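Local coordinates for protein glutamate receptor 1 (PDB 4IO2) that binds glutamate in its ligand-binding domain, the part present here, and probably opens an ion channel in response, at residues 70-75 with 93-98; 86-91 with 204-209. All blocks are in the same frame, centred on the assembly; numbering follows the deposited sequence. Where two conformers were deposited one is given.

Contacts 1 and 2 lie next to each other, their centres about 11 Å apart, and meet directly: F98 CD2 is 3.7 Å from V88 CG2, and L70 CD2 is 3.8 Å from I86 CD1. Strands 97-98 and 200-211 are neighbours in one sheet, which ties the two together. Contact 2 contributes to the glutamate pocket itself, through I86, T87 and F207. Contact 1 stands one layer behind, the V71 side chain being about 7 Å from the bound glutamate. R92 links the layers, since V71 packs on it while its NH1 is hydrogen-bonded to both T87 O and the ligand. Both contacts also reach the second subunit.

Contact 1 (70-75 with 93-98); sequences LVLALA and REIVAF
V71 and V96 face each other at the middle of this contact, and apolar packing carries it: 253 Å² is buried in total, with no hydrogen bond between 70-75 and 93-98. CG1 of V71 is 3.8 Å from CG2 of V96 and nearly as close to V96 CG1, so a single methyl rests against both branches of the opposing valine. The V71 rotamer accounts for this: CG1 lies anti to the backbone N (chi1 170°), which aims it from the helix at the V96 fork. V96 CG1 has two further neighbours, L74 CD2 at 4.0 Å and A75 CB at 4.0 Å, and is thus set against three helix side chains one to four residues apart.

Towards the surface, I95 makes the second apolar group. Its CG1 sits between the backbone N and the carbonyl carbon (chi1 60°), from where the extended chain carries CD1 to L72 CD2 at 3.6 Å and V71 CG1 at 4.0 Å. L72 starts out pointing from the helix away from 93-98 and reaches I95 through this one terminal methyl.

Backbone proximity follows the same path. A75 and V96 are the nearest pair, CA to CA 6.2 Å, and A75 CB is 3.9 Å from I95 O, a van der Waals approach.

Polar groups act beside the packing rather than across it. R93 NH1 gives V96 O a weak bond within the turn, while R93 NE and E94 OE1 form salt bridges with D222 and K219 of the second subunit.

Helix 67-75 therefore lies against the turn leading from helix 90-93 into strand 97-98. V210 of strand 200-211 touches both L74 and V96, and A97 is hydrogen-bonded through the backbone to T211.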
loop_
_atom_site.group_PDB
_atom_site.type_symbol
_atom_site.label_atom_id
_atom_site.label_comp_id
_atom_site.label_asym_id
_atom_site.label_seq_id
_atom_site.Cartn_x
_atom_site.Cartn_y
_atom_site.Cartn_z
ATOM N N LEU A 70 -20.826 -5.912 -3.547
ATOM C CA LEU A 70 -20.804 -4.518 -3.108
ATOM C C LEU A 70 -20.170 -3.635 -4.189
ATOM O O LEU A 70 -20.693 -2.536 -4.499
ATOM C CB LEU A 70 -20.039 -4.396 -1.781
ATOM C CG LEU A 70 -19.908 -2.972 -1.229
ATOM C CD1 LEU A 70 -21.240 -2.361 -0.908
ATOM C CD2 LEU A 70 -19.023 -3.026 -0.024
ATOM N N VAL A 71 -19.046 -4.080 -4.754
ATOM C CA VAL A 71 -18.380 -3.327 -5.812
ATOM C C VAL A 71 -19.326 -3.158 -7.015
ATOM O O VAL A 71 -19.451 -2.062 -7.574
ATOM C CB VAL A 71 -17.072 -4.040 -6.201
ATOM C CG1 VAL A 71 -16.453 -3.468 -7.439
ATOM C CG2 VAL A 71 -16.096 -3.977 -5.023
ATOM N N LEU A 72 -19.973 -4.250 -7.426
ATOM C CA LEU A 72 -20.907 -4.191 -8.538
ATOM C C LEU A 72 -22.087 -3.260 -8.266
ATOM O O LEU A 72 -22.546 -2.545 -9.157
ATOM C CB LEU A 72 -21.422 -5.603 -8.863
ATOM C CG LEU A 72 -20.389 -6.478 -9.570
ATOM C CD1 LEU A 72 -20.766 -7.955 -9.443
ATOM C CD2 LEU A 72 -20.261 -6.086 -11.012
ATOM N N ALA A 73 -22.577 -3.271 -7.044
ATOM C CA ALA A 73 -23.681 -2.382 -6.645
ATOM C C ALA A 73 -23.250 -0.927 -6.762
ATOM O O ALA A 73 -24.005 -0.093 -7.294
ATOM C CB ALA A 73 -24.139 -2.707 -5.236
ATOM N N LEU A 74 -22.024 -0.606 -6.343
ATOM C CA LEU A 74 -21.562 0.753 -6.489
ATOM C C LEU A 74 -21.485 1.102 -7.982
ATOM O O LEU A 74 -21.905 2.183 -8.403
ATOM C CB LEU A 74 -20.207 0.941 -5.813
ATOM C CG LEU A 74 -19.738 2.393 -5.923
ATOM C CD1 LEU A 74 -19.041 2.808 -4.666
ATOM C CD2 LEU A 74 -18.849 2.631 -7.136
ATOM N N ALA A 75 -20.912 0.211 -8.796
ATOM C CA ALA A 75 -20.761 0.491 -10.227
ATOM C C ALA A 75 -22.113 0.717 -10.880
ATOM O O ALA A 75 -22.203 1.465 -11.837
ATOM C CB ALA A 75 -20.016 -0.627 -10.940
ATOM N N ARG A 93 -10.829 -3.174 -10.556
ATOM C CA ARG A 93 -10.384 -1.897 -11.127
ATOM C C ARG A 93 -10.873 -1.690 -12.562
ATOM O O ARG A 93 -10.926 -0.557 -13.009
ATOM C CB ARG A 93 -8.848 -1.818 -11.022
ATOM C CG ARG A 93 -8.250 -0.509 -11.530
ATOM C CD ARG A 93 -8.614 0.684 -10.655
ATOM N NE ARG A 93 -8.149 1.950 -11.176
ATOM C CZ ARG A 93 -8.831 2.689 -12.043
ATOM N NH1 ARG A 93 -10.014 2.281 -12.509
ATOM N NH2 ARG A 93 -8.328 3.849 -12.462
ATOM N N GLU A 94 -11.250 -2.770 -13.236
ATOM C CA GLU A 94 -11.856 -2.619 -14.555
ATOM C C GLU A 94 -13.191 -1.893 -14.490
ATOM O O GLU A 94 -13.596 -1.267 -15.466
ATOM C CB GLU A 94 -12.099 -3.986 -15.192
ATOM C CG GLU A 94 -10.851 -4.696 -15.569
ATOM C CD GLU A 94 -10.217 -4.195 -16.894
ATOM O OE1 GLU A 94 -10.716 -3.201 -17.498
ATOM O OE2 GLU A 94 -9.205 -4.814 -17.321
ATOM N N ILE A 95 -13.899 -1.991 -13.366
ATOM C CA ILE A 95 -15.265 -1.467 -13.283
ATOM C C ILE A 95 -15.478 -0.316 -12.303
ATOM O O ILE A 95 -16.493 0.386 -12.393
ATOM C CB ILE A 95 -16.312 -2.596 -13.049
ATOM C CG1 ILE A 95 -16.054 -3.346 -11.759
ATOM C CG2 ILE A 95 -16.377 -3.489 -14.289
ATOM C CD1 ILE A 95 -17.220 -4.186 -11.268
ATOM N N VAL A 96 -14.550 -0.135 -11.368
ATOM C CA VAL A 96 -14.598 0.955 -10.401
ATOM C C VAL A 96 -13.196 1.502 -10.238
ATOM O O VAL A 96 -12.191 0.840 -10.596
ATOM C CB VAL A 96 -15.111 0.499 -9.016
ATOM C CG1 VAL A 96 -16.571 0.019 -9.083
ATOM C CG2 VAL A 96 -14.226 -0.574 -8.374
ATOM N N ALA A 97 -13.093 2.686 -9.633
ATOM C CA ALA A 97 -11.796 3.183 -9.161
ATOM C C ALA A 97 -11.648 2.960 -7.668
ATOM O O ALA A 97 -12.607 2.654 -6.957
ATOM C CB ALA A 97 -11.565 4.665 -9.559
ATOM N N PHE A 98 -10.411 3.101 -7.189
ATOM C CA PHE A 98 -10.150 3.018 -5.770
ATOM C C PHE A 98 -9.360 4.224 -5.334
ATOM O O PHE A 98 -8.471 4.692 -6.038
ATOM C CB PHE A 98 -9.369 1.752 -5.435
ATOM C CG PHE A 98 -10.137 0.476 -5.611
ATOM C CD1 PHE A 98 -10.110 -0.211 -6.809
ATOM C CD2 PHE A 98 -10.837 -0.069 -4.553
ATOM C CE1 PHE A 98 -10.751 -1.422 -6.938
ATOM C CE2 PHE A 98 -11.460 -1.268 -4.669
ATOM C CZ PHE A 98 -11.451 -1.940 -5.863
#

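Contact 2 (86-91 with 204-209). With GLU (glutamic acid), chain E.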
loop_
_atom_site.group_PDB
_atom_site.type_symbol
_atom_site.label_atom_id
_atom_site.label_comp_id
_atom_site.label_asym_id
_atom_site.label_seq_id
_atom_site.Cartn_x
_atom_site.Cartn_y
_atom_site.Cartn_z
ATOM N N ILE A 86 -12.102 -3.773 1.783
ATOM C CA ILE A 86 -12.353 -4.113 0.393
ATOM C C ILE A 86 -11.035 -4.110 -0.359
ATOM O O ILE A 86 -10.368 -3.074 -0.495
ATOM C CB ILE A 86 -13.313 -3.099 -0.258
ATOM C CG1 ILE A 86 -14.624 -2.966 0.530
ATOM C CG2 ILE A 86 -13.626 -3.491 -1.657
ATOM C CD1 ILE A 86 -15.422 -1.710 0.180
ATOM N N THR A 87 -10.613 -5.304 -0.788
ATOM C CA THR A 87 -9.355 -5.452 -1.472
ATOM C C THR A 87 -9.347 -4.845 -2.870
ATOM O O THR A 87 -10.255 -5.061 -3.668
ATOM C CB THR A 87 -8.961 -6.932 -1.533
ATOM O OG1 THR A 87 -8.976 -7.472 -0.207
ATOM C CG2 THR A 87 -7.561 -7.146 -2.142
ATOM N N VAL A 88 -8.287 -4.108 -3.188
ATOM C CA VAL A 88 -8.078 -3.539 -4.528
ATOM C C VAL A 88 -7.563 -4.658 -5.411
ATOM O O VAL A 88 -6.515 -5.262 -5.140
ATOM C CB VAL A 88 -7.075 -2.393 -4.452
ATOM C CG1 VAL A 88 -6.904 -1.787 -5.839
ATOM C CG2 VAL A 88 -7.555 -1.332 -3.440
ATOM N N THR A 89 -8.310 -5.007 -6.446
ATOM C CA THR A 89 -7.908 -6.069 -7.373
ATOM C C THR A 89 -7.997 -5.581 -8.812
ATOM O O THR A 89 -8.716 -4.667 -9.124
ATOM C CB THR A 89 -8.773 -7.343 -7.283
ATOM O OG1 THR A 89 -10.053 -7.058 -7.816
ATOM C CG2 THR A 89 -8.922 -7.860 -5.825
ATOM N N SER A 90 -7.246 -6.226 -9.677
ATOM C CA SER A 90 -7.237 -5.903 -11.105
ATOM C C SER A 90 -8.628 -6.034 -11.704
ATOM O O SER A 90 -9.071 -5.184 -12.458
ATOM C CB SER A 90 -6.228 -6.802 -11.868
ATOM O OG SER A 90 -6.538 -8.198 -11.758
ATOM N N ALA A 91 -9.312 -7.118 -11.391
ATOM C CA ALA A 91 -10.645 -7.327 -11.956
ATOM C C ALA A 91 -11.593 -6.243 -11.476
ATOM O O ALA A 91 -12.437 -5.755 -12.249
ATOM C CB ALA A 91 -11.235 -8.716 -11.584
ATOM N N LYS A 204 -0.177 -10.157 -0.796
ATOM C CA LYS A 204 0.041 -8.790 -0.336
ATOM C C LYS A 204 -0.767 -7.857 -1.208
ATOM O O LYS A 204 -0.716 -7.918 -2.460
ATOM C CB LYS A 204 1.516 -8.413 -0.410
ATOM C CG LYS A 204 2.439 -9.341 0.373
ATOM C CD LYS A 204 1.829 -9.829 1.663
ATOM C CE LYS A 204 2.744 -10.824 2.385
ATOM N NZ LYS A 204 3.784 -11.429 1.513
ATOM N N SER A 205 -1.547 -7.010 -0.553
ATOM C CA SER A 205 -2.526 -6.212 -1.235
ATOM C C SER A 205 -2.856 -4.967 -0.401
ATOM O O SER A 205 -2.193 -4.671 0.576
ATOM C CB SER A 205 -3.756 -7.121 -1.484
ATOM O OG SER A 205 -4.201 -7.731 -0.263
ATOM N N THR A 206 -3.898 -4.259 -0.799
ATOM C CA THR A 206 -4.338 -3.061 -0.106
ATOM C C THR A 206 -5.846 -3.012 -0.017
ATOM O O THR A 206 -6.520 -3.639 -0.838
ATOM C CB THR A 206 -3.858 -1.788 -0.848
ATOM O OG1 THR A 206 -4.329 -1.824 -2.213
ATOM C CG2 THR A 206 -2.318 -1.662 -0.868
ATOM N N PHE A 207 -6.359 -2.249 0.916
ATOM C CA PHE A 207 -7.762 -1.885 0.985
ATOM C C PHE A 207 -7.878 -0.450 0.490
ATOM O O PHE A 207 -7.046 0.406 0.837
ATOM C CB PHE A 207 -8.306 -1.913 2.393
ATOM C CG PHE A 207 -8.350 -3.287 3.043
ATOM C CD1 PHE A 207 -8.512 -4.451 2.318
ATOM C CD2 PHE A 207 -8.283 -3.396 4.423
ATOM C CE1 PHE A 207 -8.568 -5.687 2.953
ATOM C CE2 PHE A 207 -8.356 -4.632 5.066
ATOM C CZ PHE A 207 -8.503 -5.773 4.334
ATOM N N GLY A 208 -8.900 -0.169 -0.317
ATOM C CA GLY A 208 -9.153 1.172 -0.824
ATOM C C GLY A 208 -10.617 1.474 -0.729
ATOM O O GLY A 208 -11.458 0.569 -0.718
ATOM N N ILE A 209 -10.925 2.767 -0.718
ATOM C CA ILE A 209 -12.313 3.214 -0.826
ATOM C C ILE A 209 -12.740 3.087 -2.294
ATOM O O ILE A 209 -12.044 3.543 -3.178
ATOM C CB ILE A 209 -12.473 4.653 -0.290
ATOM C CG1 ILE A 209 -12.176 4.632 1.212
ATOM C CG2 ILE A 209 -13.890 5.157 -0.571
ATOM C CD1 ILE A 209 -12.271 6.004 1.868
HETATM N N GLU E . -11.101 -8.076 1.589
HETATM C CA GLU E . -11.796 -9.189 0.936
HETATM C C GLU E . -12.359 -8.742 -0.410
HETATM O O GLU E . -12.408 -7.512 -0.672
HETATM C CB GLU E . -12.932 -9.756 1.792
HETATM C CG GLU E . -12.543 -10.259 3.187
HETATM C CD GLU E . -11.701 -11.534 3.221
HETATM O OE1 GLU E . -11.509 -12.140 2.168
HETATM O OE2 GLU E . -11.302 -11.957 4.337
HETATM O OXT GLU E . -12.741 -9.618 -1.221
#
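F207 turns its ring edge towards T87, whose OG1 lies in the ring plane, 3.7 Å from CE1. In T87, chi1 -54° sets OG1 beside the backbone N, where it accepts from glutamate N at 2.8 Å, while the main-chain N of T87 separately donates to glutamate O at 2.8 Å. The same rotamer sends CG2 back against S205, 3.9 Å from its CB. Replacing F207 by alanine would remove the ring and is likely to leave a gap beside T87 OG1 and the ligand amino group. Beneath these side chains, T87 and F207 form a non-hydrogen-bonded antiparallel pair, a single bridge flanked by V88 N to T206 O (3.0 Å, 169°) and G208 N to I86 O (3.3 Å, 154°). It anchors a pocket loop to strand 200-211 in the clamshell fold shared with bacterial solute-binding proteins. F207 CA also approaches I86 O at 3.2 Å in a CA-H...O contact. V88 crosses T206 at an angle, CG2 lying 3.5 Å from OG1, a hydroxyl hydrogen-bonded to R229 of the second subunit. The bound glutamate is gripped further by D85, R92, R136, A140 and D180.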